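Alpha-glucosidase (Bacteroides thetaiotaomicron, PDB 5XFM) hydrolyses beta-L-arabinopyranosides and alpha-galactosides as a bifunctional, calcium-containing member of glycoside hydrolase family 97. Local coordinates at residues E35-Y40 with E141-F146; S53-N58 with F124-P129; F514-T519 with D545-V550. The protein carries 1 engineered substitution. One frame throughout, in Å; residues are numbered along the deposited sequence.

Contact 1: residues E35-Y40 with E141-F146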
ATOM      1  N   GLU A  35       8.199 -33.279 -14.905  1.00 39.50           N
ATOM      2  CA  GLU A  35       7.019 -32.471 -15.167  1.00 35.89           C
ATOM      3  C   GLU A  35       7.211 -31.588 -16.384  1.00 34.19           C
ATOM      4  O   GLU A  35       8.264 -30.975 -16.559  1.00 39.23           O
ATOM      5  CB  GLU A  35       6.666 -31.630 -13.947  1.00 33.74           C
ATOM      6  CG  GLU A  35       6.067 -32.455 -12.819  1.00 40.70           C
ATOM      7  CD  GLU A  35       5.393 -33.735 -13.315  1.00 49.60           C
ATOM      8  OE1 GLU A  35       4.255 -33.663 -13.833  1.00 54.59           O
ATOM      9  OE2 GLU A  35       5.998 -34.818 -13.173  1.00 42.85           O
ATOM     10  N   THR A  36       6.205 -31.574 -17.252  1.00 32.14           N
ATOM     11  CA  THR A  36       6.238 -30.746 -18.446  1.00 33.03           C
ATOM     12  C   THR A  36       6.373 -29.283 -18.042  1.00 31.17           C
ATOM     13  O   THR A  36       7.076 -28.501 -18.679  1.00 30.84           O
ATOM     14  CB  THR A  36       4.965 -30.934 -19.294  1.00 35.29           C
ATOM     15  OG1 THR A  36       4.867 -32.301 -19.711  1.00 37.69           O
ATOM     16  CG2 THR A  36       4.991 -30.030 -20.517  1.00 34.62           C
ATOM     17  N   LYS A  37       5.683 -28.922 -16.973  1.00 24.45           N
ATOM     18  CA  LYS A  37       5.700 -27.557 -16.494  1.00 29.16           C
ATOM     19  C   LYS A  37       6.044 -27.514 -15.008  1.00 23.44           C
ATOM     20  O   LYS A  37       5.305 -28.051 -14.181  1.00 24.64           O
ATOM     21  CB  LYS A  37       4.348 -26.903 -16.789  1.00 29.31           C
ATOM     22  CG  LYS A  37       4.210 -25.478 -16.357  1.00 30.51           C
ATOM     23  CD  LYS A  37       3.220 -24.745 -17.264  1.00 29.86           C
ATOM     24  CE  LYS A  37       2.000 -25.592 -17.586  1.00 32.02           C
ATOM     25  NZ  LYS A  37       1.273 -25.084 -18.787  1.00 41.09           N
ATOM     26  N   PRO A  38       7.188 -26.901 -14.665  1.00 21.29           N
ATOM     27  CA  PRO A  38       7.599 -26.802 -13.265  1.00 22.74           C
ATOM     28  C   PRO A  38       6.545 -26.081 -12.437  1.00 23.28           C
ATOM     29  O   PRO A  38       5.968 -25.097 -12.899  1.00 20.71           O
ATOM     30  CB  PRO A  38       8.897 -25.990 -13.335  1.00 26.82           C
ATOM     31  CG  PRO A  38       8.794 -25.223 -14.604  1.00 26.07           C
ATOM     32  CD  PRO A  38       8.095 -26.155 -15.553  1.00 28.54           C
ATOM     33  N   CYS A  39       6.290 -26.566 -11.231  1.00 19.66           N
ATOM     34  CA  CYS A  39       5.242 -25.978 -10.421  1.00 21.43           C
ATOM     35  C   CYS A  39       5.499 -26.135  -8.929  1.00 21.10           C
ATOM     36  O   CYS A  39       6.416 -26.833  -8.519  1.00 21.49           O
ATOM     37  CB  CYS A  39       3.889 -26.593 -10.798  1.00 23.94           C
ATOM     38  SG  CYS A  39       3.852 -28.400 -10.754  1.00 39.50           S
ATOM     39  N   TYR A  40       4.696 -25.443  -8.129  1.00 16.73           N
ATOM     40  CA  TYR A  40       4.748 -25.552  -6.678  1.00 14.72           C
ATOM     41  C   TYR A  40       3.322 -25.636  -6.155  1.00 14.64           C
ATOM     42  O   TYR A  40       2.379 -25.349  -6.885  1.00 20.11           O
ATOM     43  CB  TYR A  40       5.484 -24.359  -6.063  1.00 20.42           C
ATOM     44  CG  TYR A  40       4.715 -23.061  -6.158  1.00 19.18           C
ATOM     45  CD1 TYR A  40       4.670 -22.352  -7.350  1.00 17.13           C
ATOM     46  CD2 TYR A  40       4.043 -22.540  -5.058  1.00 20.72           C
ATOM     47  CE1 TYR A  40       3.973 -21.167  -7.454  1.00 19.20           C
ATOM     48  CE2 TYR A  40       3.343 -21.353  -5.152  1.00 19.16           C
ATOM     49  CZ  TYR A  40       3.311 -20.674  -6.353  1.00 19.39           C
ATOM     50  OH  TYR A  40       2.616 -19.497  -6.461  1.00 21.33           O
ATOM     51  N   GLU A 141       9.040 -12.972 -20.608  1.00 26.06           N
ATOM     52  CA  GLU A 141       7.769 -13.292 -19.958  1.00 27.44           C
ATOM     53  C   GLU A 141       7.933 -14.161 -18.712  1.00 25.31           C
ATOM     54  O   GLU A 141       8.843 -14.962 -18.642  1.00 29.21           O
ATOM     55  CB  GLU A 141       6.878 -13.996 -20.987  1.00 31.60           C
ATOM     56  CG  GLU A 141       5.597 -14.608 -20.495  1.00 34.51           C
ATOM     57  CD  GLU A 141       4.834 -15.246 -21.637  1.00 50.46           C
ATOM     58  OE1 GLU A 141       5.497 -15.735 -22.580  1.00 52.32           O
ATOM     59  OE2 GLU A 141       3.585 -15.251 -21.607  1.00 48.16           O
ATOM     60  N   GLU A 142       7.068 -13.995 -17.719  1.00 22.53           N
ATOM     61  CA  GLU A 142       7.048 -14.918 -16.589  1.00 18.80           C
ATOM     62  C   GLU A 142       5.883 -15.890 -16.730  1.00 24.57           C
ATOM     63  O   GLU A 142       4.777 -15.496 -17.098  1.00 17.93           O
ATOM     64  CB  GLU A 142       6.967 -14.172 -15.248  1.00 17.29           C
ATOM     65  CG  GLU A 142       8.327 -13.842 -14.649  1.00 20.25           C
ATOM     66  CD  GLU A 142       8.249 -13.133 -13.305  1.00 22.57           C
ATOM     67  OE1 GLU A 142       7.734 -13.716 -12.326  1.00 19.99           O
ATOM     68  OE2 GLU A 142       8.718 -11.978 -13.228  1.00 20.89           O
ATOM     69  N   GLN A 143       6.157 -17.168 -16.491  1.00 18.05           N
ATOM     70  CA  GLN A 143       5.118 -18.189 -16.445  1.00 17.44           C
ATOM     71  C   GLN A 143       4.560 -18.277 -15.019  1.00 19.41           C
ATOM     72  O   GLN A 143       3.512 -18.880 -14.784  1.00 16.17           O
ATOM     73  CB  GLN A 143       5.678 -19.534 -16.914  1.00 21.21           C
ATOM     74  CG  GLN A 143       4.739 -20.722 -16.792  1.00 21.07           C
ATOM     75  CD  GLN A 143       5.191 -21.893 -17.643  1.00 25.93           C
ATOM     76  OE1 GLN A 143       4.905 -21.951 -18.837  1.00 27.32           O
ATOM     77  NE2 GLN A 143       5.914 -22.824 -17.034  1.00 23.50           N
ATOM     78  N   THR A 144       5.281 -17.664 -14.080  1.00 17.25           N
ATOM     79  CA  THR A 144       4.934 -17.656 -12.655  1.00 15.22           C
ATOM     80  C   THR A 144       3.440 -17.493 -12.425  1.00 16.84           C
ATOM     81  O   THR A 144       2.822 -16.545 -12.921  1.00 17.66           O
ATOM     82  CB  THR A 144       5.668 -16.516 -11.911  1.00 17.41           C
ATOM     83  OG1 THR A 144       7.067 -16.551 -12.226  1.00 19.08           O
ATOM     84  CG2 THR A 144       5.471 -16.629 -10.400  1.00 12.75           C
ATOM     85  N   GLY A 145       2.861 -18.414 -11.664  1.00 18.40           N
ATOM     86  CA  GLY A 145       1.418 -18.424 -11.482  1.00 20.14           C
ATOM     87  C   GLY A 145       0.938 -18.766 -10.084  1.00 19.78           C
ATOM     88  O   GLY A 145       1.719 -19.120  -9.199  1.00 19.99           O
ATOM     89  N   PHE A 146      -0.367 -18.611  -9.892  1.00 20.93           N
ATOM     90  CA  PHE A 146      -1.052 -18.926  -8.647  1.00 20.27           C
ATOM     91  C   PHE A 146      -2.388 -19.599  -8.975  1.00 26.96           C
ATOM     92  O   PHE A 146      -3.286 -18.976  -9.557  1.00 28.11           O
ATOM     93  CB  PHE A 146      -1.262 -17.661  -7.812  1.00 20.53           C
ATOM     94  CG  PHE A 146      -0.025 -16.817  -7.682  1.00 24.75           C
ATOM     95  CD1 PHE A 146       0.269 -15.841  -8.620  1.00 21.86           C
ATOM     96  CD2 PHE A 146       0.859 -17.019  -6.637  1.00 21.51           C
ATOM     97  CE1 PHE A 146       1.411 -15.077  -8.507  1.00 24.40           C
ATOM     98  CE2 PHE A 146       2.008 -16.255  -6.522  1.00 21.80           C
ATOM     99  CZ  PHE A 146       2.281 -15.286  -7.458  1.00 23.57           C
TER
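Tyr40 reaches from strand 39-44 to Gly145 and Phe146 with the outer end of its ring. From CB the side chain starts with CG between the backbone N and the carbonyl carbon (chi1 70°), which sends the ring toward 141-146 although the CB itself does not point there. Along the leading ring edge Tyr40 CE1 lies 3.5 Å from Gly145 O, and CZ follows at much the same distance. At the tip, Tyr40 OH donates to Gly145 O at 2.9 Å, in the carbonyl plane with a C=O...donor angle of 155°. Tyr40 OH also lies close to the neighbouring ring, 3.0 Å from Phe146 CD2. The two strands are next-but-one neighbours in a sheet of the N-terminal domain, a galactose mutarotase-like beta-sandwich, with strand 47-59 running antiparallel between them; the phenol thus reaches across the middle strand, its ring also meeting that of Phe124. Nearer the loop, the Gln143 amide lies against the aliphatic part of Lys37, Gln143 NE2 sitting 3.2 Å from Lys37 CG and Gln143 CD 3.5 Å from Lys37 CD. Gln143 NE2 finds its hydrogen-bond acceptors elsewhere, at Thr65 O and Leu55 O.

Contact 2: residues S53-N58 with F124-P129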
ATOM      1  N   SER A  53       0.860 -24.694  -9.010  1.00 22.41           N
ATOM      2  CA  SER A  53       0.949 -23.370  -9.619  1.00 23.45           C
ATOM      3  C   SER A  53       2.243 -23.243 -10.405  1.00 20.16           C
ATOM      4  O   SER A  53       3.302 -23.624  -9.918  1.00 18.45           O
ATOM      5  CB  SER A  53       0.886 -22.285  -8.543  1.00 20.65           C
ATOM      6  OG  SER A  53      -0.306 -22.372  -7.782  1.00 24.07           O
ATOM      7  N   PRO A  54       2.166 -22.699 -11.621  1.00 20.33           N
ATOM      8  CA  PRO A  54       3.306 -22.721 -12.542  1.00 21.16           C
ATOM      9  C   PRO A  54       4.489 -21.867 -12.076  1.00 24.89           C
ATOM     10  O   PRO A  54       4.315 -20.852 -11.396  1.00 19.99           O
ATOM     11  CB  PRO A  54       2.718 -22.164 -13.849  1.00 19.45           C
ATOM     12  CG  PRO A  54       1.236 -22.232 -13.683  1.00 19.29           C
ATOM     13  CD  PRO A  54       0.980 -22.081 -12.226  1.00 19.81           C
ATOM     14  N   LEU A  55       5.689 -22.321 -12.425  1.00 22.76           N
ATOM     15  CA  LEU A  55       6.925 -21.585 -12.184  1.00 20.98           C
ATOM     16  C   LEU A  55       7.633 -21.365 -13.508  1.00 18.96           C
ATOM     17  O   LEU A  55       7.316 -22.012 -14.503  1.00 17.59           O
ATOM     18  CB  LEU A  55       7.845 -22.341 -11.222  1.00 24.05           C
ATOM     19  CG  LEU A  55       7.460 -22.464  -9.750  1.00 25.41           C
ATOM     20  CD1 LEU A  55       8.341 -23.496  -9.068  1.00 19.63           C
ATOM     21  CD2 LEU A  55       7.602 -21.115  -9.069  1.00 18.73           C
ATOM     22  N   GLY A  56       8.594 -20.453 -13.534  1.00 26.41           N
ATOM     23  CA  GLY A  56       9.461 -20.376 -14.692  1.00 21.35           C
ATOM     24  C   GLY A  56       9.383 -19.071 -15.435  1.00 23.51           C
ATOM     25  O   GLY A  56       8.739 -18.121 -14.981  1.00 24.28           O
ATOM     26  N   MET A  57      10.079 -19.010 -16.565  1.00 21.96           N
ATOM     27  CA  MET A  57      10.120 -17.782 -17.342  1.00 25.66           C
ATOM     28  C   MET A  57      10.637 -18.043 -18.749  1.00 26.36           C
ATOM     29  O   MET A  57      11.246 -19.069 -19.022  1.00 26.49           O
ATOM     30  CB  MET A  57      10.983 -16.729 -16.648  1.00 28.16           C
ATOM     31  CG  MET A  57      12.441 -17.112 -16.511  1.00 24.40           C
ATOM     32  SD  MET A  57      13.404 -15.731 -15.887  1.00 31.06           S
ATOM     33  CE  MET A  57      12.579 -15.484 -14.325  1.00 17.09           C
ATOM     34  N   ASN A  58      10.367 -17.095 -19.629  1.00 19.83           N
ATOM     35  CA  ASN A  58      10.864 -17.069 -20.990  1.00 29.50           C
ATOM     36  C   ASN A  58      11.828 -15.892 -21.139  1.00 30.51           C
ATOM     37  O   ASN A  58      11.472 -14.734 -20.832  1.00 26.69           O
ATOM     38  CB  ASN A  58       9.676 -16.958 -21.948  1.00 33.91           C
ATOM     39  CG  ASN A  58      10.075 -16.981 -23.405  1.00 41.64           C
ATOM     40  OD1 ASN A  58      11.119 -17.499 -23.762  1.00 35.68           O
ATOM     41  ND2 ASN A  58       9.224 -16.412 -24.262  1.00 54.80           N
ATOM     42  N   PHE A 124       9.186 -15.739  -2.866  1.00 21.28           N
ATOM     43  CA  PHE A 124      10.088 -16.491  -3.726  1.00 21.21           C
ATOM     44  C   PHE A 124      10.526 -15.706  -4.939  1.00 20.09           C
ATOM     45  O   PHE A 124       9.812 -14.831  -5.412  1.00 20.58           O
ATOM     46  CB  PHE A 124       9.466 -17.836  -4.145  1.00 21.69           C
ATOM     47  CG  PHE A 124       8.377 -17.733  -5.173  1.00 22.02           C
ATOM     48  CD1 PHE A 124       7.059 -17.561  -4.787  1.00 19.68           C
ATOM     49  CD2 PHE A 124       8.661 -17.867  -6.525  1.00 21.34           C
ATOM     50  CE1 PHE A 124       6.056 -17.488  -5.723  1.00 15.43           C
ATOM     51  CE2 PHE A 124       7.657 -17.790  -7.468  1.00 17.85           C
ATOM     52  CZ  PHE A 124       6.352 -17.599  -7.063  1.00 16.62           C
ATOM     53  N   ARG A 125      11.732 -15.992  -5.413  1.00 20.35           N
ATOM     54  CA  ARG A 125      12.241 -15.271  -6.572  1.00 21.15           C
ATOM     55  C   ARG A 125      13.146 -16.146  -7.415  1.00 24.07           C
ATOM     56  O   ARG A 125      13.571 -17.219  -6.984  1.00 24.72           O
ATOM     57  CB  ARG A 125      12.990 -14.004  -6.146  1.00 22.25           C
ATOM     58  CG  ARG A 125      14.306 -14.257  -5.433  1.00 27.43           C
ATOM     59  CD  ARG A 125      15.167 -12.999  -5.405  1.00 21.51           C
ATOM     60  NE  ARG A 125      16.337 -13.181  -4.553  1.00 25.50           N
ATOM     61  CZ  ARG A 125      17.147 -12.201  -4.163  1.00 27.34           C
ATOM     62  NH1 ARG A 125      16.921 -10.946  -4.536  1.00 20.69           N
ATOM     63  NH2 ARG A 125      18.183 -12.481  -3.385  1.00 19.65           N
ATOM     64  N   TYR A 126      13.403 -15.702  -8.639  1.00 21.76           N
ATOM     65  CA  TYR A 126      14.321 -16.404  -9.520  1.00 26.26           C
ATOM     66  C   TYR A 126      15.692 -15.737  -9.506  1.00 26.97           C
ATOM     67  O   TYR A 126      15.792 -14.521  -9.355  1.00 26.43           O
ATOM     68  CB  TYR A 126      13.783 -16.436 -10.948  1.00 23.76           C
ATOM     69  CG  TYR A 126      12.376 -16.961 -11.087  1.00 28.86           C
ATOM     70  CD1 TYR A 126      11.295 -16.092 -11.097  1.00 23.43           C
ATOM     71  CD2 TYR A 126      12.126 -18.324 -11.223  1.00 23.89           C
ATOM     72  CE1 TYR A 126      10.006 -16.553 -11.237  1.00 24.89           C
ATOM     73  CE2 TYR A 126      10.836 -18.799 -11.359  1.00 23.28           C
ATOM     74  CZ  TYR A 126       9.777 -17.906 -11.366  1.00 25.66           C
ATOM     75  OH  TYR A 126       8.484 -18.357 -11.506  1.00 19.89           O
ATOM     76  N   THR A 127      16.743 -16.527  -9.688  1.00 27.16           N
ATOM     77  CA  THR A 127      18.074 -15.974  -9.917  1.00 24.12           C
ATOM     78  C   THR A 127      18.602 -16.464 -11.262  1.00 26.65           C
ATOM     79  O   THR A 127      18.292 -17.578 -11.692  1.00 28.85           O
ATOM     80  CB  THR A 127      19.067 -16.340  -8.789  1.00 24.64           C
ATOM     81  OG1 THR A 127      19.136 -17.763  -8.627  1.00 25.45           O
ATOM     82  CG2 THR A 127      18.640 -15.705  -7.471  1.00 25.04           C
ATOM     83  N   LEU A 128      19.371 -15.611 -11.931  1.00 18.77           N
ATOM     84  CA  LEU A 128      20.021 -15.959 -13.189  1.00 23.25           C
ATOM     85  C   LEU A 128      21.513 -15.665 -13.095  1.00 29.06           C
ATOM     86  O   LEU A 128      21.909 -14.526 -12.855  1.00 29.42           O
ATOM     87  CB  LEU A 128      19.413 -15.182 -14.359  1.00 29.43           C
ATOM     88  CG  LEU A 128      17.973 -15.459 -14.783  1.00 32.49           C
ATOM     89  CD1 LEU A 128      17.442 -14.268 -15.532  1.00 24.14           C
ATOM     90  CD2 LEU A 128      17.928 -16.694 -15.672  1.00 32.43           C
ATOM     91  N   PRO A 129      22.345 -16.694 -13.279  1.00 27.56           N
ATOM     92  CA  PRO A 129      23.798 -16.522 -13.197  1.00 31.52           C
ATOM     93  C   PRO A 129      24.390 -16.006 -14.506  1.00 34.17           C
ATOM     94  O   PRO A 129      23.708 -16.014 -15.533  1.00 29.76           O
ATOM     95  CB  PRO A 129      24.293 -17.940 -12.899  1.00 24.00           C
ATOM     96  CG  PRO A 129      23.307 -18.806 -13.625  1.00 32.07           C
ATOM     97  CD  PRO A 129      21.968 -18.100 -13.519  1.00 26.54           C
TER
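Tyr126 points its ring from strand 121-128 at the backbone of Gly56, with Leu55 and Met57 closing in on separate parts of it. Gly56 N donates to Tyr126 OH at 2.9 Å, with a nearly straight N-H...O angle of 162°, and the same hydroxyl probably bonds to Thr144 OG1 as well, so that two partners would hold the ring's far end. A phenylalanine in place of Tyr126 would probably leave the buried Gly56 N without its acceptor and deprive Thr144 OG1 of a likely partner. Met57 and Tyr126 run past each other in opposite directions, so the thioether end of Met57 lies near the root of the ring. Its bend at chi3 (60°) folds the methyl back on the tyrosine, and Met57 CE comes 3.5 Å from Tyr126 CD1. Met57 SD is 5.5 Å from the ring centroid of Tyr126, an oblique Met-aromatic contact, and touches Leu128 CD1 more loosely at 4.3 Å. Leu55 crosses both aromatics: its CD2 rests 3.7 Å from Phe124 CE2 and 3.8 Å from Tyr126 OH. Gly56 adopts a backbone conformation (phi 118°) in which a CB would be jammed against the carbonyl oxygen of Leu55. The contact belongs to the interior of the N-terminal beta-sandwich, where two antiparallel sheets face each other. Residues 53-58 are hydrogen-bonded through their backbone to strands 39-44 and 136-147, while strand 121-128 runs between strands 110-117 and 256-266, with Leu111 and Val113 packed on Tyr126 and Thr258 on Met57.

Contact 3: residues F514-T519 with D545-V550; sequences FQLATT and DFMKRV
Two outer helices of the family 97 catalytic domain, a TIM barrel, pack side by side here: helix 512-521 leads into strand 526-528, the barrel's last, beside the first, 295-299, and helix 541-549 comes later, after the short helix 535-538. Their short segments run almost parallel, 6° apart, with axes 10.9 Å from each other. Thr519 sits in the middle of the interface. Its OG1 meets the edge of the Phe546 ring in the ring plane, 3.3 Å from Phe546 CE2, and lies 3.5 Å from Val550 CG2. The methyl branch turns to Met547, Thr519 CG2 standing 3.7 Å from Met547 SD. With CG anti to the backbone N (chi1 170°), Phe546 turns the CD2-CE2 side of its ring to helix 512-521, CE2 at Thr519 and CD2 at Leu516, whose own CD2 comes 3.9 Å from Phe546 CD2 and 4.0 Å from Met547 CG. Beyond this pair of helices the C-terminal beta-domain closes over Phe546 with Leu639, Ile641 and the edge-to-face ring of Tyr607. No hydrogen bond crosses between the segments. The one hydroxyl at the interface is satisfied within its own helix, Thr519 OG1 donating to Leu516 O at 2.6 Å, a carbonyl that also accepts from Thr519 N. This bond fixes the rotation of the threonine and leaves its oxygen facing the weakly positive hydrogens of the Phe546 edge, probably a mildly favourable contact within otherwise apolar packing.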
ATOM      1  N   PHE A 514     -16.704   7.337  13.126  1.00 26.25           N
ATOM      2  CA  PHE A 514     -16.194   6.563  11.991  1.00 25.59           C
ATOM      3  C   PHE A 514     -14.922   7.210  11.438  1.00 23.31           C
ATOM      4  O   PHE A 514     -13.897   6.551  11.257  1.00 27.31           O
ATOM      5  CB  PHE A 514     -17.255   6.448  10.889  1.00 20.44           C
ATOM      6  CG  PHE A 514     -16.794   5.696   9.663  1.00 22.60           C
ATOM      7  CD1 PHE A 514     -15.997   6.311   8.703  1.00 20.41           C
ATOM      8  CD2 PHE A 514     -17.183   4.380   9.455  1.00 22.74           C
ATOM      9  CE1 PHE A 514     -15.574   5.623   7.583  1.00 20.95           C
ATOM     10  CE2 PHE A 514     -16.766   3.684   8.329  1.00 22.41           C
ATOM     11  CZ  PHE A 514     -15.959   4.306   7.394  1.00 22.59           C
ATOM     12  N   GLN A 515     -15.014   8.502  11.151  1.00 25.26           N
ATOM     13  CA  GLN A 515     -13.892   9.256  10.602  1.00 26.93           C
ATOM     14  C   GLN A 515     -12.675   9.257  11.510  1.00 22.41           C
ATOM     15  O   GLN A 515     -11.548   9.147  11.031  1.00 28.70           O
ATOM     16  CB  GLN A 515     -14.314  10.698  10.294  1.00 23.39           C
ATOM     17  CG  GLN A 515     -15.392  10.800   9.236  1.00 27.21           C
ATOM     18  CD  GLN A 515     -14.888  10.310   7.886  1.00 30.44           C
ATOM     19  OE1 GLN A 515     -13.786  10.661   7.460  1.00 26.02           O
ATOM     20  NE2 GLN A 515     -15.693   9.502   7.208  1.00 22.56           N
ATOM     21  N   LEU A 516     -12.900   9.456  12.806  1.00 22.63           N
ATOM     22  CA  LEU A 516     -11.828   9.443  13.794  1.00 24.44           C
ATOM     23  C   LEU A 516     -11.148   8.061  13.819  1.00 28.45           C
ATOM     24  O   LEU A 516      -9.918   7.955  13.812  1.00 22.54           O
ATOM     25  CB  LEU A 516     -12.375   9.829  15.175  1.00 25.12           C
ATOM     26  CG  LEU A 516     -13.065  11.204  15.295  1.00 28.69           C
ATOM     27  CD1 LEU A 516     -13.463  11.507  16.732  1.00 31.40           C
ATOM     28  CD2 LEU A 516     -12.224  12.351  14.734  1.00 20.38           C
ATOM     29  N   ALA A 517     -11.967   7.012  13.819  1.00 18.50           N
ATOM     30  CA  ALA A 517     -11.499   5.632  13.772  1.00 24.04           C
ATOM     31  C   ALA A 517     -10.644   5.386  12.539  1.00 26.10           C
ATOM     32  O   ALA A 517      -9.693   4.602  12.566  1.00 23.56           O
ATOM     33  CB  ALA A 517     -12.681   4.670  13.790  1.00 23.03           C
ATOM     34  N   THR A 518     -11.002   6.059  11.452  1.00 24.00           N
ATOM     35  CA  THR A 518     -10.294   5.918  10.187  1.00 30.10           C
ATOM     36  C   THR A 518      -8.849   6.455  10.249  1.00 26.56           C
ATOM     37  O   THR A 518      -7.986   6.028   9.483  1.00 22.90           O
ATOM     38  CB  THR A 518     -11.109   6.630   9.068  1.00 29.03           C
ATOM     39  OG1 THR A 518     -12.062   5.712   8.518  1.00 32.52           O
ATOM     40  CG2 THR A 518     -10.232   7.164   7.949  1.00 37.62           C
ATOM     41  N   THR A 519      -8.564   7.349  11.192  1.00 24.09           N
ATOM     42  CA  THR A 519      -7.190   7.826  11.367  1.00 23.49           C
ATOM     43  C   THR A 519      -6.292   6.738  11.962  1.00 28.86           C
ATOM     44  O   THR A 519      -5.066   6.771  11.823  1.00 26.64           O
ATOM     45  CB  THR A 519      -7.128   9.100  12.253  1.00 29.36           C
ATOM     46  OG1 THR A 519      -7.503   8.788  13.603  1.00 26.21           O
ATOM     47  CG2 THR A 519      -8.052  10.183  11.692  1.00 29.70           C
ATOM     48  N   ASP A 545     -10.334  17.820  19.223  1.00 31.52           N
ATOM     49  CA  ASP A 545      -9.416  17.537  20.315  1.00 31.89           C
ATOM     50  C   ASP A 545      -8.685  16.236  20.051  1.00 32.87           C
ATOM     51  O   ASP A 545      -7.471  16.156  20.239  1.00 31.24           O
ATOM     52  CB  ASP A 545     -10.142  17.473  21.663  1.00 35.33           C
ATOM     53  CG  ASP A 545     -10.470  18.850  22.217  1.00 36.22           C
ATOM     54  OD1 ASP A 545      -9.714  19.802  21.933  1.00 40.08           O
ATOM     55  OD2 ASP A 545     -11.467  18.978  22.957  1.00 36.91           O
ATOM     56  N   PHE A 546      -9.422  15.212  19.630  1.00 31.49           N
ATOM     57  CA  PHE A 546      -8.774  13.961  19.262  1.00 32.42           C
ATOM     58  C   PHE A 546      -7.766  14.186  18.136  1.00 34.07           C
ATOM     59  O   PHE A 546      -6.616  13.742  18.223  1.00 28.47           O
ATOM     60  CB  PHE A 546      -9.786  12.910  18.814  1.00 27.48           C
ATOM     61  CG  PHE A 546      -9.147  11.686  18.200  1.00 32.60           C
ATOM     62  CD1 PHE A 546      -8.664  10.666  19.005  1.00 36.41           C
ATOM     63  CD2 PHE A 546      -8.990  11.575  16.830  1.00 29.35           C
ATOM     64  CE1 PHE A 546      -8.062   9.554  18.452  1.00 35.52           C
ATOM     65  CE2 PHE A 546      -8.385  10.465  16.273  1.00 28.55           C
ATOM     66  CZ  PHE A 546      -7.925   9.454  17.081  1.00 30.60           C
ATOM     67  N   MET A 547      -8.202  14.879  17.084  1.00 28.61           N
ATOM     68  CA  MET A 547      -7.360  15.081  15.905  1.00 29.35           C
ATOM     69  C   MET A 547      -6.089  15.841  16.265  1.00 34.83           C
ATOM     70  O   MET A 547      -5.071  15.722  15.583  1.00 35.80           O
ATOM     71  CB  MET A 547      -8.125  15.806  14.801  1.00 25.91           C
ATOM     72  CG  MET A 547      -9.188  14.936  14.154  1.00 28.41           C
ATOM     73  SD  MET A 547      -8.501  13.377  13.568  1.00 34.39           S
ATOM     74  CE  MET A 547      -7.387  13.943  12.287  1.00 28.19           C
ATOM     75  N   LYS A 548      -6.152  16.630  17.332  1.00 28.65           N
ATOM     76  CA  LYS A 548      -4.953  17.292  17.831  1.00 29.15           C
ATOM     77  C   LYS A 548      -3.907  16.307  18.387  1.00 28.59           C
ATOM     78  O   LYS A 548      -2.714  16.612  18.400  1.00 28.21           O
ATOM     79  CB  LYS A 548      -5.325  18.325  18.893  1.00 28.67           C
ATOM     80  CG  LYS A 548      -5.755  19.664  18.306  1.00 27.42           C
ATOM     81  CD  LYS A 548      -6.551  20.484  19.309  1.00 30.19           C
ATOM     82  CE  LYS A 548      -6.396  21.980  19.050  1.00 27.55           C
ATOM     83  NZ  LYS A 548      -7.682  22.639  18.685  1.00 37.58           N
ATOM     84  N   ARG A 549      -4.344  15.135  18.844  1.00 32.60           N
ATOM     85  CA  ARG A 549      -3.429  14.172  19.467  1.00 28.40           C
ATOM     86  C   ARG A 549      -3.150  12.940  18.616  1.00 29.42           C
ATOM     87  O   ARG A 549      -2.426  12.042  19.049  1.00 33.90           O
ATOM     88  CB  ARG A 549      -3.973  13.708  20.820  1.00 28.93           C
ATOM     89  CG  ARG A 549      -4.317  14.827  21.787  1.00 38.94           C
ATOM     90  CD  ARG A 549      -4.594  14.291  23.185  1.00 50.55           C
ATOM     91  NE  ARG A 549      -5.821  14.853  23.748  1.00 57.19           N
ATOM     92  CZ  ARG A 549      -6.853  14.128  24.179  1.00 59.39           C
ATOM     93  NH1 ARG A 549      -6.809  12.801  24.127  1.00 69.71           N
ATOM     94  NH2 ARG A 549      -7.929  14.731  24.669  1.00 56.11           N
ATOM     95  N   VAL A 550      -3.717  12.890  17.414  1.00 35.96           N
ATOM     96  CA  VAL A 550      -3.580  11.704  16.569  1.00 34.74           C
ATOM     97  C   VAL A 550      -2.125  11.388  16.178  1.00 30.32           C
ATOM     98  O   VAL A 550      -1.363  12.268  15.768  1.00 31.04           O
ATOM     99  CB  VAL A 550      -4.462  11.842  15.283  1.00 31.60           C
ATOM    100  CG1 VAL A 550      -3.931  12.915  14.345  1.00 33.68           C
ATOM    101  CG2 VAL A 550      -4.594  10.505  14.568  1.00 32.67           C
TER

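Contacts 1 and 2 form one continuous piece of the N-terminal beta-sandwich, their centres 8 Å apart, with contact 2 nested along the chain inside the loop that contact 1 closes. Strand 47-59 joins them: its Ser53 N lies 2.7 Å from Tyr40 O, a probable backbone hydrogen bond. Contact 1 joins next-but-one strands of one sheet, whereas contact 2 ties that sheet to the facing one. Contact 3 belongs to the barrel domain on the opposite side of the chain's centre, about 47 Å from contact 1 and 45 Å from contact 2, centre to centre. The calcium held by Glu174, Glu452 and Glu458 probably marks the active site, as in relatives; none of the three supplies a ligand.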